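Local structure of acetyl transferase (Salmonella typhimurium, 1S7K) at residues 74-78 with 79-83; 102-105 with 106-109; 144-147 with 148-151. The protein transfers an acetyl group, most likely from acetyl coenzyme A, to the N-terminal amino group of ribosomal protein L7/L12, as a dimeric member of the GNAT superfamily. All coordinates share one frame; numbering follows the deposited sequence.

Contact 1 of 3, residues 74-78 with 79-83; sequences LIFCQ and NEMAG
The carbonyl oxygen of I75 takes two backbone N-H groups from the returning strand. The strong one comes from A82, whose N lies 2.7 Å from I75 O with an N-H...O angle of 167°; the other, from G83 N to I75 O at 3.5 Å, is bent and weak. Two consecutive residues facing one are the evidence for a classic beta bulge, and the register slips by one residue there. I75 N in turn donates to G83 O at 3.0 Å, completing that pair. Beyond the bulge, C77 and E80 form a hydrogen-bonded antiparallel pair with both bonds in place: C77 N donates to E80 O and E80 N to C77 O. F76 and M81, the non-hydrogen-bonded pair between, put their side chains on one face of the sheet. The F76 ring lies across the start of M81: CE2 is 3.6 Å from M81 CB, and CZ is 3.7 Å from M81 CG. M81 CG stands anti to its backbone N (chi1 -152°), which carries the thioether onward until SD comes 4.0 Å from L74 CD1. L27 and L30 of helix 24-33 pack on M81, L27 also on L74, and R17 makes a cation-pi contact with the F76 ring. On the other face I75 leans on I112 and M113, residues that bind coenzyme A in another structure of this protein. F76 CA also points its hydrogen at E80 O, a CA-H...O contact of 3.3 Å. Q78 and N79, both with positive phi, occupy the corners of a type I' turn from C77 to E80, the compact reversal of a beta hairpin with a two-residue loop, here joining strands 71-77 and 80-91 in the GNAT sheet.

Contact 2 of 3, residues 102-105 with 106-109; sequences WLDE and SFQG
D104 and S106 face each other through a carboxylate oxygen and a hydroxyl where D104 opens an Asx turn overlapping a D104-F107 beta turn. The chain here leads into the glycine-rich loop and start of helix 112-127 that in GNAT enzymes hold the coenzyme A pyrophosphate, probably here too. L103, ending strand 96-103, and G109, in the loop, bind coenzyme A in another structure of this protein. D104 OD2 accepts twice: S106 OG donates at 2.5 Å, arriving nearly along the C-O axis of the carboxylate, and S106 N donates at 2.8 Å from well above the carboxylate plane. With CG anti to the backbone N of D104 (chi1 164°), the carboxylate is set forward over the turn to receive both. Its other oxygen, OD1, is held by a salt bridge to K33 and a hydrogen bond from N34, an arrangement that would probably favour the ionised form.

The F107 ring presents its edge to the same carboxylate: CD1 is 3.4 Å from D104 OD2, which lies near the ring plane. The ring also rests on A82, E80 and C77 of the neighbouring hairpin. The backbone N of F107 donates to D104 O at 2.9 Å. L103 approaches the backbone of F107 with its CD1 methyl 3.3 Å from F107 O, a buried carbonyl for which the model offers no hydrogen-bond partner. Q108 runs back along the turn, its CG 4.0 Å from L103 CB. A water bridges the loop, donating to E105 O and accepting from Q108 N. At the end of the Q108 chain, NE2 donates to L103 O at 3.3 Å with an N-H...O angle of 177°; the oxygen lies in the plane of the Q108 amide, while NE2 sits above the carbonyl plane of L103.

Contact 3 of 3, residues 144-147 with 148-151; sequences SNAV and ARRN
S144 O receives A148 N at 3.0 Å, one i to i+4 bond of helix 142-150. The S144 side chain turns away from this bond and touches Y101, which contacts coenzyme A, and C137, which is covalently linked to it, in another structure of this protein.

N145 continues the ladder, its O accepting from R149 N at 3.0 Å. The same oxygen lies over one face of the R149 guanidinium, 3.9 Å above its plane and over its centre, because the arginine folds back at chi3 (-57°) across the helix backbone. The amide of N145 turns to other partners: OD1 accepts from Y175 and N173, and ND2 donates to the carbonyls of R138 and N141, tying the helix to strand 168-178 and the end of strand 132-138.

Next comes A146, whose O takes R150 N at 2.8 Å. In this helix of the GNAT fold R150 is a further residue seen to bind coenzyme A, and its side chain touches S114. On the outer side A146 CB is 3.9 Å from R149 NH2.

V147 lies in the last turn of the helix, which runs to R150. Its oxygen accepts twice from N151, the first residue to leave helical phi/psi: from the backbone N at 3.1 Å, and from ND2 at 2.7 Å with an N-H...O angle of 171°. V147 O lies in the N151 amide plane, which lets ND2 aim its N-H straight at it. That nitrogen also donates to S114 OG, and V147 CG1 lies 3.7 Å from N151 ND2.

Overall arrangement
From the N terminus, contact 1 comes first: its tight turn closes the hairpin of strands 71-77 and 80-91. Contact 2 follows at the far end of the next strand, 96-103, where the chain turns into the loop before helix 112-127. The two touch: A82 O and D104 N are a probable hydrogen bond at 2.8 Å, and I75 CD1 packs on L103 CD2 at 3.8 Å. Contact 3, in helix 142-150 beyond strand 132-138, stands apart, with nearest atoms about 7 Å from contact 2 and about 10 Å from contact 1. All three run in series, none nested or crossed, while helix 112-127 touches side chains of each.

Contact 1 of 3, residues 74-78 with 79-83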
loop_
_atom_site.group_PDB
_atom_site.type_symbol
_atom_site.label_atom_id
_atom_site.label_comp_id
_atom_site.label_asym_id
_atom_site.label_seq_id
_atom_site.Cartn_x
_atom_site.Cartn_y
_atom_site.Cartn_z
ATOM N N LEU A 74 -15.681 9.800 12.648
ATOM C CA LEU A 74 -15.657 11.167 13.119
ATOM C C LEU A 74 -15.434 11.122 14.657
ATOM O O LEU A 74 -16.091 10.335 15.367
ATOM C CB LEU A 74 -17.006 11.842 12.812
ATOM C CG LEU A 74 -17.165 12.167 11.340
ATOM C CD1 LEU A 74 -18.426 13.017 11.116
ATOM C CD2 LEU A 74 -15.967 13.027 10.929
ATOM N N ILE A 75 -14.504 11.935 15.135
ATOM C CA ILE A 75 -14.143 12.051 16.559
ATOM C C ILE A 75 -14.981 13.183 17.150
ATOM O O ILE A 75 -14.898 14.310 16.653
ATOM C CB ILE A 75 -12.649 12.462 16.727
ATOM C CG1 ILE A 75 -11.676 11.364 16.239
ATOM C CG2 ILE A 75 -12.308 12.710 18.236
ATOM C CD1 ILE A 75 -10.248 12.023 15.999
ATOM N N PHE A 76 -15.741 12.880 18.210
ATOM C CA PHE A 76 -16.577 13.852 18.915
ATOM C C PHE A 76 -16.085 13.973 20.332
ATOM O O PHE A 76 -15.832 12.979 21.000
ATOM C CB PHE A 76 -18.038 13.435 18.944
ATOM C CG PHE A 76 -18.719 13.633 17.652
ATOM C CD1 PHE A 76 -18.733 12.621 16.679
ATOM C CD2 PHE A 76 -19.331 14.847 17.379
ATOM C CE1 PHE A 76 -19.345 12.834 15.455
ATOM C CE2 PHE A 76 -19.947 15.071 16.162
ATOM C CZ PHE A 76 -19.954 14.054 15.196
ATOM N N CYS A 77 -15.939 15.209 20.770
ATOM C CA CYS A 77 -15.444 15.465 22.117
ATOM C C CYS A 77 -16.555 16.275 22.781
ATOM O O CYS A 77 -16.845 17.366 22.312
ATOM C CB CYS A 77 -14.142 16.269 22.000
ATOM S SG CYS A 77 -13.508 17.007 23.580
ATOM N N GLN A 78 -17.144 15.754 23.865
ATOM C CA GLN A 78 -18.267 16.419 24.544
ATOM C C GLN A 78 -19.348 16.821 23.513
ATOM O O GLN A 78 -19.913 17.926 23.587
ATOM C CB GLN A 78 -17.806 17.665 25.287
ATOM C CG GLN A 78 -16.677 17.408 26.307
ATOM C CD GLN A 78 -16.611 18.485 27.386
ATOM O OE1 GLN A 78 -15.710 18.503 28.219
ATOM N NE2 GLN A 78 -17.599 19.387 27.377
ATOM N N ASN A 79 -19.596 15.928 22.554
ATOM C CA ASN A 79 -20.597 16.100 21.485
ATOM C C ASN A 79 -20.321 17.092 20.351
ATOM O O ASN A 79 -21.179 17.318 19.500
ATOM C CB ASN A 79 -21.977 16.410 22.097
ATOM C CG ASN A 79 -22.541 15.220 22.834
ATOM O OD1 ASN A 79 -22.554 14.128 22.296
ATOM N ND2 ASN A 79 -22.983 15.426 24.086
ATOM N N GLU A 80 -19.123 17.645 20.311
ATOM C CA GLU A 80 -18.734 18.582 19.267
ATOM C C GLU A 80 -17.830 17.835 18.287
ATOM O O GLU A 80 -16.961 17.096 18.706
ATOM C CB GLU A 80 -17.942 19.720 19.877
ATOM C CG GLU A 80 -17.832 20.887 18.961
ATOM C CD GLU A 80 -16.999 21.988 19.525
ATOM O OE1 GLU A 80 -16.899 22.124 20.775
ATOM O OE2 GLU A 80 -16.448 22.745 18.699
ATOM N N MET A 81 -18.018 18.021 16.992
ATOM C CA MET A 81 -17.125 17.300 16.072
ATOM C C MET A 81 -15.699 17.871 16.197
ATOM O O MET A 81 -15.487 19.088 16.162
ATOM C CB MET A 81 -17.685 17.422 14.655
ATOM C CG MET A 81 -17.336 16.268 13.722
ATOM S SD MET A 81 -17.660 16.822 11.997
ATOM C CE MET A 81 -16.557 17.964 12.019
ATOM N N ALA A 82 -14.685 17.013 16.363
ATOM C CA ALA A 82 -13.329 17.514 16.547
ATOM C C ALA A 82 -12.299 17.088 15.511
ATOM O O ALA A 82 -11.226 17.652 15.469
ATOM C CB ALA A 82 -12.797 17.126 17.951
ATOM N N GLY A 83 -12.608 16.062 14.730
ATOM C CA GLY A 83 -11.664 15.656 13.691
ATOM C C GLY A 83 -12.066 14.349 13.081
ATOM O O GLY A 83 -13.171 13.896 13.292
#

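Contact 2 of 3, residues 102-105 with 106-109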
loop_
_atom_site.group_PDB
_atom_site.type_symbol
_atom_site.label_atom_id
_atom_site.label_comp_id
_atom_site.label_asym_id
_atom_site.label_seq_id
_atom_site.Cartn_x
_atom_site.Cartn_y
_atom_site.Cartn_z
ATOM N N TRP A 102 -6.862 13.515 11.381
ATOM C CA TRP A 102 -6.649 14.946 11.448
ATOM C C TRP A 102 -7.612 15.533 12.451
ATOM O O TRP A 102 -8.769 15.113 12.548
ATOM C CB TRP A 102 -6.712 15.620 10.074
ATOM C CG TRP A 102 -7.957 15.650 9.402
ATOM C CD1 TRP A 102 -8.439 14.737 8.505
ATOM C CD2 TRP A 102 -8.954 16.678 9.530
ATOM N NE1 TRP A 102 -9.717 15.145 8.059
ATOM C CE2 TRP A 102 -10.039 16.328 8.681
ATOM C CE3 TRP A 102 -9.037 17.862 10.287
ATOM C CZ2 TRP A 102 -11.206 17.136 8.567
ATOM C CZ3 TRP A 102 -10.206 18.664 10.169
ATOM C CH2 TRP A 102 -11.257 18.293 9.324
ATOM N N LEU A 103 -7.108 16.517 13.184
ATOM C CA LEU A 103 -7.846 17.174 14.251
ATOM C C LEU A 103 -7.988 18.665 14.014
ATOM O O LEU A 103 -7.036 19.318 13.537
ATOM C CB LEU A 103 -7.080 17.019 15.580
ATOM C CG LEU A 103 -7.108 15.638 16.200
ATOM C CD1 LEU A 103 -6.156 15.511 17.384
ATOM C CD2 LEU A 103 -8.533 15.370 16.633
ATOM N N ASP A 104 -9.157 19.192 14.368
ATOM C CA ASP A 104 -9.396 20.630 14.293
ATOM C C ASP A 104 -8.364 21.298 15.178
ATOM O O ASP A 104 -7.918 20.733 16.179
ATOM C CB ASP A 104 -10.750 21.010 14.842
ATOM C CG ASP A 104 -10.824 22.500 15.124
ATOM O OD1 ASP A 104 -10.894 23.248 14.122
ATOM O OD2 ASP A 104 -10.786 22.894 16.326
ATOM N N GLU A 105 -8.018 22.533 14.825
ATOM C CA GLU A 105 -6.990 23.268 15.554
ATOM C C GLU A 105 -7.148 23.388 17.064
ATOM O O GLU A 105 -6.165 23.410 17.795
ATOM C CB GLU A 105 -6.825 24.684 14.950
ATOM C CG GLU A 105 -8.015 25.624 15.128
ATOM C CD GLU A 105 -7.966 26.803 14.142
ATOM O OE1 GLU A 105 -8.785 27.741 14.225
ATOM O OE2 GLU A 105 -7.097 26.784 13.263
ATOM N N SER A 106 -8.370 23.471 17.555
ATOM C CA SER A 106 -8.572 23.635 19.016
ATOM C C SER A 106 -8.569 22.297 19.779
ATOM O O SER A 106 -8.770 22.265 21.022
ATOM C CB SER A 106 -9.912 24.351 19.280
ATOM O OG SER A 106 -10.972 23.605 18.721
ATOM N N PHE A 107 -8.344 21.207 19.052
ATOM C CA PHE A 107 -8.323 19.866 19.687
ATOM C C PHE A 107 -7.024 19.085 19.500
ATOM O O PHE A 107 -7.004 17.831 19.604
ATOM C CB PHE A 107 -9.452 18.997 19.160
ATOM C CG PHE A 107 -10.831 19.548 19.449
ATOM C CD1 PHE A 107 -11.460 20.377 18.548
ATOM C CD2 PHE A 107 -11.495 19.194 20.615
ATOM C CE1 PHE A 107 -12.765 20.854 18.792
ATOM C CE2 PHE A 107 -12.791 19.669 20.870
ATOM C CZ PHE A 107 -13.421 20.493 19.960
ATOM N N GLN A 108 -5.950 19.812 19.243
ATOM C CA GLN A 108 -4.648 19.203 19.076
ATOM C C GLN A 108 -3.842 19.196 20.374
ATOM O O GLN A 108 -4.083 20.015 21.300
ATOM C CB GLN A 108 -3.869 19.969 18.002
ATOM C CG GLN A 108 -4.553 19.928 16.630
ATOM C CD GLN A 108 -3.784 20.751 15.598
ATOM O OE1 GLN A 108 -2.746 21.305 15.913
ATOM N NE2 GLN A 108 -4.277 20.820 14.380
ATOM N N GLY A 109 -2.867 18.288 20.425
ATOM C CA GLY A 109 -1.972 18.126 21.561
ATOM C C GLY A 109 -2.627 17.695 22.864
ATOM O O GLY A 109 -2.025 17.848 23.914
HETATM O O HOH W 1 -5.600 22.736 20.094
#

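Contact 3 of 3, residues 144-147 with 148-151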
loop_
_atom_site.group_PDB
_atom_site.type_symbol
_atom_site.label_atom_id
_atom_site.label_comp_id
_atom_site.label_asym_id
_atom_site.label_seq_id
_atom_site.Cartn_x
_atom_site.Cartn_y
_atom_site.Cartn_z
ATOM N N SER A 144 2.492 13.318 13.884
ATOM C CA SER A 144 2.198 11.880 13.633
ATOM C C SER A 144 3.221 10.924 14.246
ATOM O O SER A 144 2.859 9.840 14.766
ATOM C CB SER A 144 2.063 11.621 12.125
ATOM O OG SER A 144 0.850 12.191 11.600
ATOM N N ASN A 145 4.497 11.290 14.218
ATOM C CA ASN A 145 5.493 10.415 14.846
ATOM C C ASN A 145 5.252 10.280 16.342
ATOM O O ASN A 145 5.369 9.188 16.890
ATOM C CB ASN A 145 6.903 10.904 14.556
ATOM C CG ASN A 145 7.342 10.564 13.140
ATOM O OD1 ASN A 145 7.733 9.374 12.861
ATOM N ND2 ASN A 145 7.278 11.560 12.229
ATOM N N ALA A 146 4.865 11.365 17.000
ATOM C CA ALA A 146 4.603 11.289 18.417
ATOM C C ALA A 146 3.371 10.405 18.727
ATOM O O ALA A 146 3.373 9.644 19.718
ATOM C CB ALA A 146 4.478 12.725 18.992
ATOM N N VAL A 147 2.329 10.467 17.882
ATOM C CA VAL A 147 1.152 9.606 18.097
ATOM C C VAL A 147 1.633 8.161 17.989
ATOM O O VAL A 147 1.331 7.336 18.832
ATOM C CB VAL A 147 0.036 9.892 17.016
ATOM C CG1 VAL A 147 -1.048 8.862 17.098
ATOM C CG2 VAL A 147 -0.610 11.296 17.293
ATOM N N ALA A 148 2.408 7.868 16.952
ATOM C CA ALA A 148 2.872 6.501 16.799
ATOM C C ALA A 148 3.621 6.019 18.040
ATOM O O ALA A 148 3.327 4.933 18.593
ATOM C CB ALA A 148 3.691 6.358 15.554
ATOM N N ARG A 149 4.534 6.830 18.540
ATOM C CA ARG A 149 5.293 6.410 19.728
ATOM C C ARG A 149 4.490 6.337 21.011
ATOM O O ARG A 149 4.678 5.416 21.768
ATOM C CB ARG A 149 6.526 7.317 19.925
ATOM C CG ARG A 149 7.588 7.170 18.798
ATOM C CD ARG A 149 8.818 8.039 19.202
ATOM N NE ARG A 149 8.397 9.413 19.419
ATOM C CZ ARG A 149 8.657 10.414 18.580
ATOM N NH1 ARG A 149 9.362 10.192 17.467
ATOM N NH2 ARG A 149 8.182 11.623 18.836
ATOM N N ARG A 150 3.605 7.291 21.275
ATOM C CA ARG A 150 2.773 7.297 22.480
ATOM C C ARG A 150 1.791 6.116 22.510
ATOM O O ARG A 150 1.303 5.759 23.575
ATOM C CB ARG A 150 1.902 8.558 22.557
ATOM C CG ARG A 150 2.629 9.858 22.697
ATOM C CD ARG A 150 2.886 10.260 24.148
ATOM N NE ARG A 150 3.831 11.371 24.108
ATOM C CZ ARG A 150 4.300 12.005 25.162
ATOM N NH1 ARG A 150 3.910 11.652 26.384
ATOM N NH2 ARG A 150 5.172 12.994 24.985
ATOM N N ASN A 151 1.477 5.541 21.339
ATOM C CA ASN A 151 0.534 4.471 21.288
ATOM C C ASN A 151 1.169 3.109 21.048
ATOM O O ASN A 151 0.540 2.196 20.560
ATOM C CB ASN A 151 -0.534 4.872 20.292
ATOM C CG ASN A 151 -1.308 6.097 20.816
ATOM O OD1 ASN A 151 -2.256 5.922 21.589
ATOM N ND2 ASN A 151 -0.851 7.341 20.469
#